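PDB 6WHJ: ribokinase from Giardia lamblia, which probably phosphorylates D-ribose at O-5 with magnesium-chelated ATP, giving D-ribose 5-phosphate for nucleotide synthesis and the pentose phosphate pathway. Local coordinates for residues 196-201 with 238-243; 273-278 with 312-317. All coordinates share one frame; numbering follows the deposited sequence.

Interaction 1: 196-201 with 238-243; sequences PNELEA and FTLGSR
A single beta bridge pairs N197 with T239, and T239 N gives a 2.8 Å hydrogen bond to P196 O. On the same residue, T239 O lies 3.1 Å from N197 CA, a CA-H...O contact. Along the side, CB of N197 lies 3.9 Å from T239 CG2. The side-chain amide of N197 caps helix 198-205: E200 N reaches N197 OD1 in 2.7 Å, while E200 OE2 receives N197 N from above the carboxylate plane. This reciprocal pair is a capping box, set just beyond the end of strand 193-194, which neighbours 235-239 in the central sheet of the PfkB fold; N197 and residues 239-243 are predicted to bind ATP. Deeper in, A201 CB meets the edge of the F238 ring, 3.7 Å from CE1, and P196 CG approaches CD1 obliquely. Nearer solvent, the extended E198 chain, with CG anti to the backbone N (chi1 -151°), carries OE2 to R243 NH1 at 2.8 Å, a salt bridge whose hydrogen bond is bent and weak; E198 OE1 accepts from C214 N.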
loop_
_atom_site.group_PDB
_atom_site.type_symbol
_atom_site.label_atom_id
_atom_site.label_comp_id
_atom_site.label_asym_id
_atom_site.label_seq_id
_atom_site.Cartn_x
_atom_site.Cartn_y
_atom_site.Cartn_z
ATOM N N PRO B 196 22.329 1.984 15.825
ATOM C CA PRO B 196 21.061 1.287 15.992
ATOM C C PRO B 196 20.132 2.062 16.912
ATOM O O PRO B 196 20.556 2.886 17.727
ATOM C CB PRO B 196 21.496 -0.029 16.651
ATOM C CG PRO B 196 22.602 0.395 17.533
ATOM C CD PRO B 196 23.343 1.480 16.771
ATOM N N ASN B 197 18.840 1.787 16.775
ATOM C CA ASN B 197 17.937 2.203 17.837
ATOM C C ASN B 197 17.840 1.052 18.837
ATOM O O ASN B 197 18.517 0.033 18.691
ATOM C CB ASN B 197 16.606 2.675 17.247
ATOM C CG ASN B 197 15.793 1.563 16.607
ATOM O OD1 ASN B 197 16.025 0.366 16.819
ATOM N ND2 ASN B 197 14.870 1.967 15.743
ATOM N N GLU B 198 17.005 1.194 19.868
ATOM C CA GLU B 198 16.988 0.174 20.917
ATOM C C GLU B 198 16.617 -1.197 20.355
ATOM O O GLU B 198 17.328 -2.186 20.582
ATOM C CB GLU B 198 16.023 0.549 22.037
ATOM C CG GLU B 198 16.470 -0.022 23.377
ATOM C CD GLU B 198 15.532 0.310 24.510
ATOM O OE1 GLU B 198 15.652 -0.336 25.573
ATOM O OE2 GLU B 198 14.662 1.191 24.332
ATOM N N LEU B 199 15.511 -1.267 19.604
ATOM C CA LEU B 199 15.025 -2.543 19.086
ATOM C C LEU B 199 15.978 -3.130 18.049
ATOM O O LEU B 199 16.207 -4.347 18.033
ATOM C CB LEU B 199 13.638 -2.358 18.481
ATOM C CG LEU B 199 13.005 -3.590 17.839
ATOM C CD1 LEU B 199 12.411 -4.522 18.885
ATOM C CD2 LEU B 199 11.958 -3.182 16.811
ATOM N N GLU B 200 16.542 -2.288 17.174
ATOM C CA GLU B 200 17.483 -2.795 16.182
ATOM C C GLU B 200 18.722 -3.376 16.850
ATOM O O GLU B 200 19.258 -4.394 16.398
ATOM C CB GLU B 200 17.857 -1.703 15.181
ATOM C CG GLU B 200 16.803 -1.471 14.119
ATOM C CD GLU B 200 16.762 -0.046 13.631
ATOM O OE1 GLU B 200 15.769 0.311 12.967
ATOM O OE2 GLU B 200 17.732 0.708 13.883
ATOM N N ALA B 201 19.206 -2.726 17.913
ATOM C CA ALA B 201 20.349 -3.264 18.644
ATOM C C ALA B 201 19.993 -4.578 19.324
ATOM O O ALA B 201 20.820 -5.494 19.398
ATOM C CB ALA B 201 20.840 -2.249 19.677
ATOM N N PHE B 238 23.528 4.775 20.145
ATOM C CA PHE B 238 22.190 4.233 20.367
ATOM C C PHE B 238 21.175 5.351 20.206
ATOM O O PHE B 238 21.291 6.395 20.853
ATOM C CB PHE B 238 22.054 3.631 21.760
ATOM C CG PHE B 238 22.819 2.366 21.963
ATOM C CD1 PHE B 238 22.268 1.151 21.607
ATOM C CD2 PHE B 238 24.079 2.386 22.550
ATOM C CE1 PHE B 238 22.969 -0.024 21.811
ATOM C CE2 PHE B 238 24.781 1.218 22.755
ATOM C CZ PHE B 238 24.229 0.009 22.383
ATOM N N THR B 239 20.209 5.144 19.323
ATOM C CA THR B 239 19.061 6.030 19.185
ATOM C C THR B 239 17.940 5.552 20.090
ATOM O O THR B 239 17.503 4.405 19.990
ATOM C CB THR B 239 18.584 6.083 17.734
ATOM O OG1 THR B 239 19.451 6.943 16.985
ATOM C CG2 THR B 239 17.146 6.565 17.654
ATOM N N LEU B 240 17.463 6.438 20.960
ATOM C CA LEU B 240 16.535 6.046 22.011
ATOM C C LEU B 240 15.216 6.799 21.903
ATOM O O LEU B 240 14.451 6.851 22.871
ATOM C CB LEU B 240 17.180 6.280 23.375
ATOM C CG LEU B 240 18.471 5.483 23.591
ATOM C CD1 LEU B 240 19.003 5.672 25.009
ATOM C CD2 LEU B 240 18.279 3.999 23.257
ATOM N N GLY B 241 14.931 7.367 20.734
ATOM C CA GLY B 241 13.665 8.046 20.520
ATOM C C GLY B 241 13.523 9.232 21.450
ATOM O O GLY B 241 14.425 10.065 21.569
ATOM N N SER B 242 12.399 9.277 22.169
ATOM C CA SER B 242 12.131 10.401 23.059
ATOM C C SER B 242 13.132 10.482 24.212
ATOM O O SER B 242 13.246 11.539 24.843
ATOM C CB SER B 242 10.698 10.311 23.582
ATOM O OG SER B 242 10.468 9.067 24.223
ATOM N N ARG B 243 13.865 9.399 24.499
ATOM C CA ARG B 243 14.901 9.444 25.523
ATOM C C ARG B 243 16.207 10.044 25.021
ATOM O O ARG B 243 17.130 10.209 25.824
ATOM C CB ARG B 243 15.182 8.056 26.090
ATOM C CG ARG B 243 14.071 7.477 26.941
ATOM C CD ARG B 243 14.599 6.282 27.696
ATOM N NE ARG B 243 14.738 5.141 26.800
ATOM C CZ ARG B 243 15.631 4.171 26.953
ATOM N NH1 ARG B 243 15.676 3.177 26.078
ATOM N NH2 ARG B 243 16.489 4.205 27.966
#

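Interaction 2: 273-278 with 312-317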
loop_
_atom_site.group_PDB
_atom_site.type_symbol
_atom_site.label_atom_id
_atom_site.label_comp_id
_atom_site.label_asym_id
_atom_site.label_seq_id
_atom_site.Cartn_x
_atom_site.Cartn_y
_atom_site.Cartn_z
ATOM N N GLY B 273 14.273 9.828 12.285
ATOM C CA GLY B 273 15.514 9.094 12.431
ATOM C C GLY B 273 16.464 9.378 11.286
ATOM O O GLY B 273 17.673 9.527 11.486
ATOM N N ASP B 274 15.929 9.472 10.069
ATOM C CA ASP B 274 16.785 9.753 8.928
ATOM C C ASP B 274 17.326 11.173 8.988
ATOM O O ASP B 274 18.504 11.410 8.693
ATOM C CB ASP B 274 16.026 9.479 7.631
ATOM C CG ASP B 274 15.720 7.998 7.455
ATOM O OD1 ASP B 274 16.494 7.176 8.000
ATOM O OD2 ASP B 274 14.718 7.647 6.783
ATOM N N CYS B 275 16.500 12.119 9.417
ATOM C CA CYS B 275 16.991 13.476 9.599
ATOM C C CYS B 275 18.086 13.509 10.653
ATOM O O CYS B 275 19.086 14.217 10.497
ATOM C CB CYS B 275 15.828 14.397 9.971
ATOM S SG CYS B 275 16.312 16.029 10.536
ATOM N N PHE B 276 17.940 12.705 11.712
ATOM C CA PHE B 276 18.982 12.633 12.732
ATOM C C PHE B 276 20.266 12.064 12.150
ATOM O O PHE B 276 21.356 12.596 12.384
ATOM C CB PHE B 276 18.515 11.801 13.927
ATOM C CG PHE B 276 19.537 11.700 15.033
ATOM C CD1 PHE B 276 20.539 10.736 14.998
ATOM C CD2 PHE B 276 19.497 12.566 16.108
ATOM C CE1 PHE B 276 21.476 10.648 16.012
ATOM C CE2 PHE B 276 20.430 12.479 17.128
ATOM C CZ PHE B 276 21.424 11.522 17.078
ATOM N N ILE B 277 20.162 10.968 11.397
ATOM C CA ILE B 277 21.369 10.370 10.834
ATOM C C ILE B 277 22.031 11.336 9.860
ATOM O O ILE B 277 23.251 11.548 9.908
ATOM C CB ILE B 277 21.043 9.019 10.170
ATOM C CG1 ILE B 277 20.618 7.991 11.220
ATOM C CG2 ILE B 277 22.233 8.516 9.363
ATOM C CD1 ILE B 277 21.708 7.654 12.186
ATOM N N GLY B 278 21.233 11.988 9.008
ATOM C CA GLY B 278 21.800 12.926 8.051
ATOM C C GLY B 278 22.504 14.096 8.719
ATOM O O GLY B 278 23.634 14.440 8.357
ATOM N N SER B 312 20.401 16.180 17.283
ATOM C CA SER B 312 19.200 16.257 18.117
ATOM C C SER B 312 18.397 17.525 17.833
ATOM O O SER B 312 17.170 17.473 17.700
ATOM C CB SER B 312 19.579 16.194 19.600
ATOM O OG SER B 312 20.260 14.990 19.887
ATOM N N VAL B 313 19.074 18.669 17.716
ATOM C CA VAL B 313 18.378 19.923 17.464
ATOM C C VAL B 313 17.666 19.861 16.118
ATOM O O VAL B 313 16.510 20.290 15.988
ATOM C CB VAL B 313 19.369 21.102 17.545
ATOM C CG1 VAL B 313 18.712 22.420 17.135
ATOM C CG2 VAL B 313 19.954 21.212 18.947
ATOM N N ALA B 314 18.336 19.314 15.097
ATOM C CA ALA B 314 17.702 19.190 13.791
ATOM C C ALA B 314 16.526 18.221 13.834
ATOM O O ALA B 314 15.465 18.499 13.263
ATOM C CB ALA B 314 18.728 18.759 12.749
ATOM N N ALA B 315 16.685 17.084 14.514
ATOM C CA ALA B 315 15.575 16.142 14.623
ATOM C C ALA B 315 14.440 16.725 15.456
ATOM O O ALA B 315 13.258 16.519 15.143
ATOM C CB ALA B 315 16.057 14.819 15.218
ATOM N N GLY B 316 14.776 17.480 16.503
ATOM C CA GLY B 316 13.744 18.101 17.309
ATOM C C GLY B 316 12.938 19.130 16.542
ATOM O O GLY B 316 11.761 19.347 16.836
ATOM N N ILE B 317 13.561 19.802 15.574
ATOM C CA ILE B 317 12.796 20.705 14.724
ATOM C C ILE B 317 11.916 19.914 13.764
ATOM O O ILE B 317 10.746 20.258 13.556
ATOM C CB ILE B 317 13.733 21.684 13.992
ATOM C CG1 ILE B 317 14.441 22.596 15.006
ATOM C CG2 ILE B 317 12.958 22.512 12.972
ATOM C CD1 ILE B 317 15.582 23.430 14.422
#
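S312 meets the F276 ring through its backbone and its hydroxyl, and it begins a close helix-helix pairing in which small residues face larger ones. Its N lies 3.7 Å from F276 CE2, in an oblique approach. Its OG is also 3.7 Å from F276 CE2, but this atom sits at the ring edge, in the ring plane. Although CB of S312 points away from helix 272-287, its OG swings round beside the backbone N (chi1 -59°), where it is hydrogen-bonded to A308 O one turn earlier; the hydroxyl, satisfied there, touches the phenyl edge at van der Waals distance. A314 comes next and meets C275: the sulfur SG is 3.8 Å from A314 O and 4.3 Å from A314 CB. With SG anti to its own backbone N (chi1 169°), C275 projects it toward the second helix. A315 follows at the nearest backbone approach, its CA 5.2 Å from that of F276, and its methyl CB rests 4.1 Å from F276 CB. The small alanine side chains suit an axis separation of only 8.3 Å, and the two segments run roughly antiparallel, with 152° between their directions. Residues G273 and D274, at the start of the first helix, belong to the predicted ATP site, and D274 is the predicted proton acceptor. Around the pair, helix 331-341 packs on V313, A314 and I317 of the second helix, while helix 44-55 touches D274 and I277 of the first, leaving helix 272-287 between helices 44-55 and 301-318, with the F276 side chain close to T239 of strand 235-239.

Followed from the N terminus, the chain first meets interaction 1, where the turn after strand 193-194 and the start of helix 198-205 meet the end of strand 235-239, closing a loop of 36 residues that is about half helical. Only after that loop is complete does interaction 2 open, at helix 272-287, and close on helix 301-318 after 33 intervening residues, 20 of them helical. The two loops thus stand in series, neither nesting nor crossing. Interaction 1 ties the end of an inner strand of the large sheet to a helix start; interaction 2 ties helix to helix. Their centres lie about 13 Å apart, and the F276 side chain comes within about 4 Å of that of T239, bringing both contacts to the predicted ATP site.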